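Local coordinates for monothiol glutaredoxin-S14, chloroplastic (Arabidopsis thaliana, PDB 3IPZ), which forms a homodimer bridged by a [2Fe-2S] cluster and may pass Fe-S clusters to proteins that need them in the chloroplast, at residues Ser1-Glu12 and Met60-Tyr68. Sequence-based numbering, arbitrary orientation.
Sequences SALTPQLKDTLE and MLRQGLKEY
L11 is the knob of this contact: its side chain sinks into a hollow on helix 59-69 framed by L61, G64, L65 and Y68. One branch, CD2, meets L61 CD1 at 3.4 Å; the other, CD1, rests 3.8 Å from Y68 CB. L11 CB sits over the centre of the Y68 ring in a CH-pi contact, 4.3 Å from the centroid, while K8 CG and L3 CD2 border the ring at its edge. G64 forms the low floor, where a CB would run into L7 CD1, and L7 CD1 also packs on M60 CG. The two helix segments cross at 81°. At the start of the chain, S1 and A2 are met by E67, whose CG lies anti to its backbone N (chi1 -169°) and whose chain reaches out extended. Its OE1 accepts from A2 N at 2.7 Å, and its OE2 accepts from S1 OG at 2.9 Å through the syn lone pair. With alanine replacing E67, A2 N and S1 OG are likely to lose this acceptor and the first residues to move more freely. A water bridges A2 O to M60 O. The apolar socket thus fixes the N-terminal helix on the glutaredoxin-domain helix carrying the probable glutathione ligands R62 and K66, while one carboxylate ties down the leading residues.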
loop_
_atom_site.group_PDB
_atom_site.type_symbol
_atom_site.label_atom_id
_atom_site.label_comp_id
_atom_site.label_asym_id
_atom_site.label_seq_id
_atom_site.Cartn_x
_atom_site.Cartn_y
_atom_site.Cartn_z
ATOM N N SER A 1 -1.173 13.976 -18.140
ATOM C CA SER A 1 -1.489 13.400 -16.797
ATOM C C SER A 1 -2.082 12.005 -16.944
ATOM O O SER A 1 -2.454 11.591 -18.044
ATOM C CB SER A 1 -2.482 14.298 -16.045
ATOM O OG SER A 1 -2.731 13.820 -14.731
ATOM N N ALA A 2 -2.165 11.284 -15.829
ATOM C CA ALA A 2 -2.707 9.933 -15.825
ATOM C C ALA A 2 -3.903 9.819 -14.880
ATOM O O ALA A 2 -4.394 8.717 -14.624
ATOM C CB ALA A 2 -1.617 8.927 -15.425
ATOM N N LEU A 3 -4.364 10.952 -14.353
ATOM C CA LEU A 3 -5.507 10.941 -13.452
ATOM C C LEU A 3 -6.412 12.155 -13.590
ATOM O O LEU A 3 -5.973 13.247 -13.949
ATOM C CB LEU A 3 -5.057 10.772 -11.990
ATOM C CG LEU A 3 -4.062 11.714 -11.318
ATOM C CD1 LEU A 3 -4.580 13.135 -11.341
ATOM C CD2 LEU A 3 -3.850 11.254 -9.886
ATOM N N THR A 4 -7.688 11.933 -13.289
ATOM C CA THR A 4 -8.729 12.945 -13.385
ATOM C C THR A 4 -9.335 13.246 -12.021
ATOM O O THR A 4 -9.065 12.553 -11.042
ATOM C CB THR A 4 -9.851 12.437 -14.268
ATOM O OG1 THR A 4 -10.457 11.305 -13.628
ATOM C CG2 THR A 4 -9.309 12.008 -15.635
ATOM N N PRO A 5 -10.172 14.288 -11.941
ATOM C CA PRO A 5 -10.798 14.634 -10.662
ATOM C C PRO A 5 -11.581 13.478 -10.044
ATOM O O PRO A 5 -11.668 13.372 -8.820
ATOM C CB PRO A 5 -11.693 15.812 -11.026
ATOM C CG PRO A 5 -10.869 16.518 -12.082
ATOM C CD PRO A 5 -10.382 15.355 -12.941
ATOM N N GLN A 6 -12.146 12.610 -10.880
ATOM C CA GLN A 6 -12.916 11.482 -10.366
ATOM C C GLN A 6 -11.977 10.374 -9.892
ATOM O O GLN A 6 -12.172 9.800 -8.811
ATOM C CB GLN A 6 -13.877 10.958 -11.439
ATOM C CG GLN A 6 -14.770 9.780 -11.012
ATOM C CD GLN A 6 -15.600 10.057 -9.760
ATOM O OE1 GLN A 6 -15.241 9.629 -8.661
ATOM N NE2 GLN A 6 -16.713 10.776 -9.923
ATOM N N LEU A 7 -10.957 10.082 -10.697
ATOM C CA LEU A 7 -9.984 9.062 -10.339
ATOM C C LEU A 7 -9.320 9.457 -9.017
ATOM O O LEU A 7 -9.207 8.643 -8.101
ATOM C CB LEU A 7 -8.908 8.918 -11.423
ATOM C CG LEU A 7 -8.507 7.462 -11.703
ATOM C CD1 LEU A 7 -7.208 7.407 -12.487
ATOM C CD2 LEU A 7 -8.346 6.718 -10.394
ATOM N N LYS A 8 -8.887 10.709 -8.925
ATOM C CA LYS A 8 -8.244 11.201 -7.714
ATOM C C LYS A 8 -9.180 11.054 -6.508
ATOM O O LYS A 8 -8.753 10.651 -5.426
ATOM C CB LYS A 8 -7.832 12.665 -7.896
ATOM C CG LYS A 8 -6.990 13.228 -6.757
ATOM C CD LYS A 8 -6.471 14.625 -7.077
ATOM C CE LYS A 8 -5.619 15.178 -5.945
ATOM N NZ LYS A 8 -6.384 15.306 -4.673
ATOM N N ASP A 9 -10.455 11.373 -6.704
ATOM C CA ASP A 9 -11.437 11.264 -5.636
ATOM C C ASP A 9 -11.602 9.820 -5.198
ATOM O O ASP A 9 -11.690 9.527 -4.006
ATOM C CB ASP A 9 -12.786 11.812 -6.095
ATOM C CG ASP A 9 -12.989 13.259 -5.695
ATOM O OD1 ASP A 9 -12.053 14.064 -5.877
ATOM O OD2 ASP A 9 -14.087 13.593 -5.200
ATOM N N THR A 10 -11.645 8.916 -6.170
ATOM C CA THR A 10 -11.804 7.509 -5.858
ATOM C C THR A 10 -10.572 6.949 -5.168
ATOM O O THR A 10 -10.695 6.161 -4.235
ATOM C CB THR A 10 -12.135 6.692 -7.128
ATOM O OG1 THR A 10 -13.469 7.004 -7.537
ATOM C CG2 THR A 10 -12.048 5.195 -6.859
ATOM N N LEU A 11 -9.390 7.360 -5.615
ATOM C CA LEU A 11 -8.165 6.877 -5.001
ATOM C C LEU A 11 -8.114 7.350 -3.553
ATOM O O LEU A 11 -7.783 6.582 -2.646
ATOM C CB LEU A 11 -6.935 7.375 -5.769
ATOM C CG LEU A 11 -6.825 6.863 -7.207
ATOM C CD1 LEU A 11 -5.484 7.282 -7.830
ATOM C CD2 LEU A 11 -6.965 5.345 -7.209
ATOM N N GLU A 12 -8.461 8.612 -3.337
ATOM C CA GLU A 12 -8.458 9.167 -1.997
ATOM C C GLU A 12 -9.412 8.367 -1.121
ATOM O O GLU A 12 -9.126 8.092 0.051
ATOM C CB GLU A 12 -8.873 10.629 -2.040
ATOM C CG GLU A 12 -8.986 11.282 -0.683
ATOM C CD GLU A 12 -9.414 12.733 -0.778
ATOM O OE1 GLU A 12 -10.402 13.015 -1.488
ATOM O OE2 GLU A 12 -8.767 13.590 -0.142
ATOM N N MET A 60 -5.718 1.182 -15.458
ATOM C CA MET A 60 -6.012 2.570 -15.129
ATOM C C MET A 60 -5.664 2.842 -13.664
ATOM O O MET A 60 -5.052 3.864 -13.337
ATOM C CB MET A 60 -7.489 2.883 -15.382
ATOM C CG MET A 60 -7.821 4.367 -15.295
ATOM S SD MET A 60 -9.550 4.750 -15.659
ATOM C CE MET A 60 -9.571 4.488 -17.450
ATOM N N LEU A 61 -6.044 1.916 -12.785
ATOM C CA LEU A 61 -5.771 2.083 -11.365
ATOM C C LEU A 61 -4.263 2.093 -11.113
ATOM O O LEU A 61 -3.755 2.952 -10.385
ATOM C CB LEU A 61 -6.444 0.969 -10.562
ATOM C CG LEU A 61 -6.069 0.914 -9.080
ATOM C CD1 LEU A 61 -6.506 2.190 -8.391
ATOM C CD2 LEU A 61 -6.719 -0.286 -8.434
ATOM N N ARG A 62 -3.563 1.151 -11.740
ATOM C CA ARG A 62 -2.113 1.016 -11.616
ATOM C C ARG A 62 -1.412 2.299 -12.017
ATOM O O ARG A 62 -0.632 2.863 -11.243
ATOM C CB ARG A 62 -1.611 -0.121 -12.508
ATOM C CG ARG A 62 -0.200 -0.605 -12.193
ATOM C CD ARG A 62 0.237 -1.692 -13.168
ATOM N NE ARG A 62 0.694 -1.143 -14.445
ATOM C CZ ARG A 62 1.914 -0.649 -14.667
ATOM N NH1 ARG A 62 2.827 -0.630 -13.700
ATOM N NH2 ARG A 62 2.222 -0.158 -15.861
ATOM N N GLN A 63 -1.690 2.756 -13.234
ATOM C CA GLN A 63 -1.078 3.975 -13.738
ATOM C C GLN A 63 -1.484 5.208 -12.931
ATOM O O GLN A 63 -0.694 6.142 -12.780
ATOM C CB GLN A 63 -1.397 4.142 -15.229
ATOM C CG GLN A 63 -0.598 3.163 -16.119
ATOM C CD GLN A 63 -0.971 3.242 -17.597
ATOM O OE1 GLN A 63 -0.918 4.312 -18.205
ATOM N NE2 GLN A 63 -1.345 2.103 -18.180
ATOM N N GLY A 64 -2.701 5.207 -12.397
ATOM C CA GLY A 64 -3.148 6.330 -11.590
ATOM C C GLY A 64 -2.418 6.378 -10.250
ATOM O O GLY A 64 -2.032 7.449 -9.771
ATOM N N LEU A 65 -2.215 5.216 -9.637
ATOM C CA LEU A 65 -1.528 5.156 -8.356
ATOM C C LEU A 65 -0.061 5.582 -8.473
ATOM O O LEU A 65 0.474 6.232 -7.579
ATOM C CB LEU A 65 -1.653 3.749 -7.764
ATOM C CG LEU A 65 -2.987 3.502 -7.047
ATOM C CD1 LEU A 65 -3.218 2.015 -6.822
ATOM C CD2 LEU A 65 -2.984 4.247 -5.735
ATOM N N LYS A 66 0.589 5.224 -9.574
ATOM C CA LYS A 66 1.974 5.620 -9.772
ATOM C C LYS A 66 2.070 7.146 -9.691
ATOM O O LYS A 66 3.017 7.692 -9.133
ATOM C CB LYS A 66 2.486 5.147 -11.139
ATOM C CG LYS A 66 2.756 3.656 -11.236
ATOM C CD LYS A 66 3.144 3.229 -12.658
ATOM C CE LYS A 66 4.433 3.921 -13.132
ATOM N NZ LYS A 66 4.970 3.381 -14.421
ATOM N N GLU A 67 1.080 7.835 -10.240
ATOM C CA GLU A 67 1.095 9.287 -10.226
ATOM C C GLU A 67 0.635 9.836 -8.888
ATOM O O GLU A 67 1.220 10.779 -8.373
ATOM C CB GLU A 67 0.210 9.848 -11.338
ATOM C CG GLU A 67 0.403 11.344 -11.542
ATOM C CD GLU A 67 -0.455 11.901 -12.665
ATOM O OE1 GLU A 67 -0.404 11.334 -13.781
ATOM O OE2 GLU A 67 -1.169 12.906 -12.434
ATOM N N TYR A 68 -0.419 9.249 -8.334
ATOM C CA TYR A 68 -0.960 9.673 -7.043
ATOM C C TYR A 68 0.081 9.548 -5.920
ATOM O O TYR A 68 0.243 10.458 -5.114
ATOM C CB TYR A 68 -2.184 8.820 -6.689
ATOM C CG TYR A 68 -2.939 9.264 -5.457
ATOM C CD1 TYR A 68 -3.793 10.361 -5.496
ATOM C CD2 TYR A 68 -2.809 8.575 -4.252
ATOM C CE1 TYR A 68 -4.508 10.758 -4.361
ATOM C CE2 TYR A 68 -3.513 8.964 -3.118
ATOM C CZ TYR A 68 -4.363 10.054 -3.178
ATOM O OH TYR A 68 -5.074 10.438 -2.058
HETATM O O HOH W 1 -4.960 6.135 -15.220
#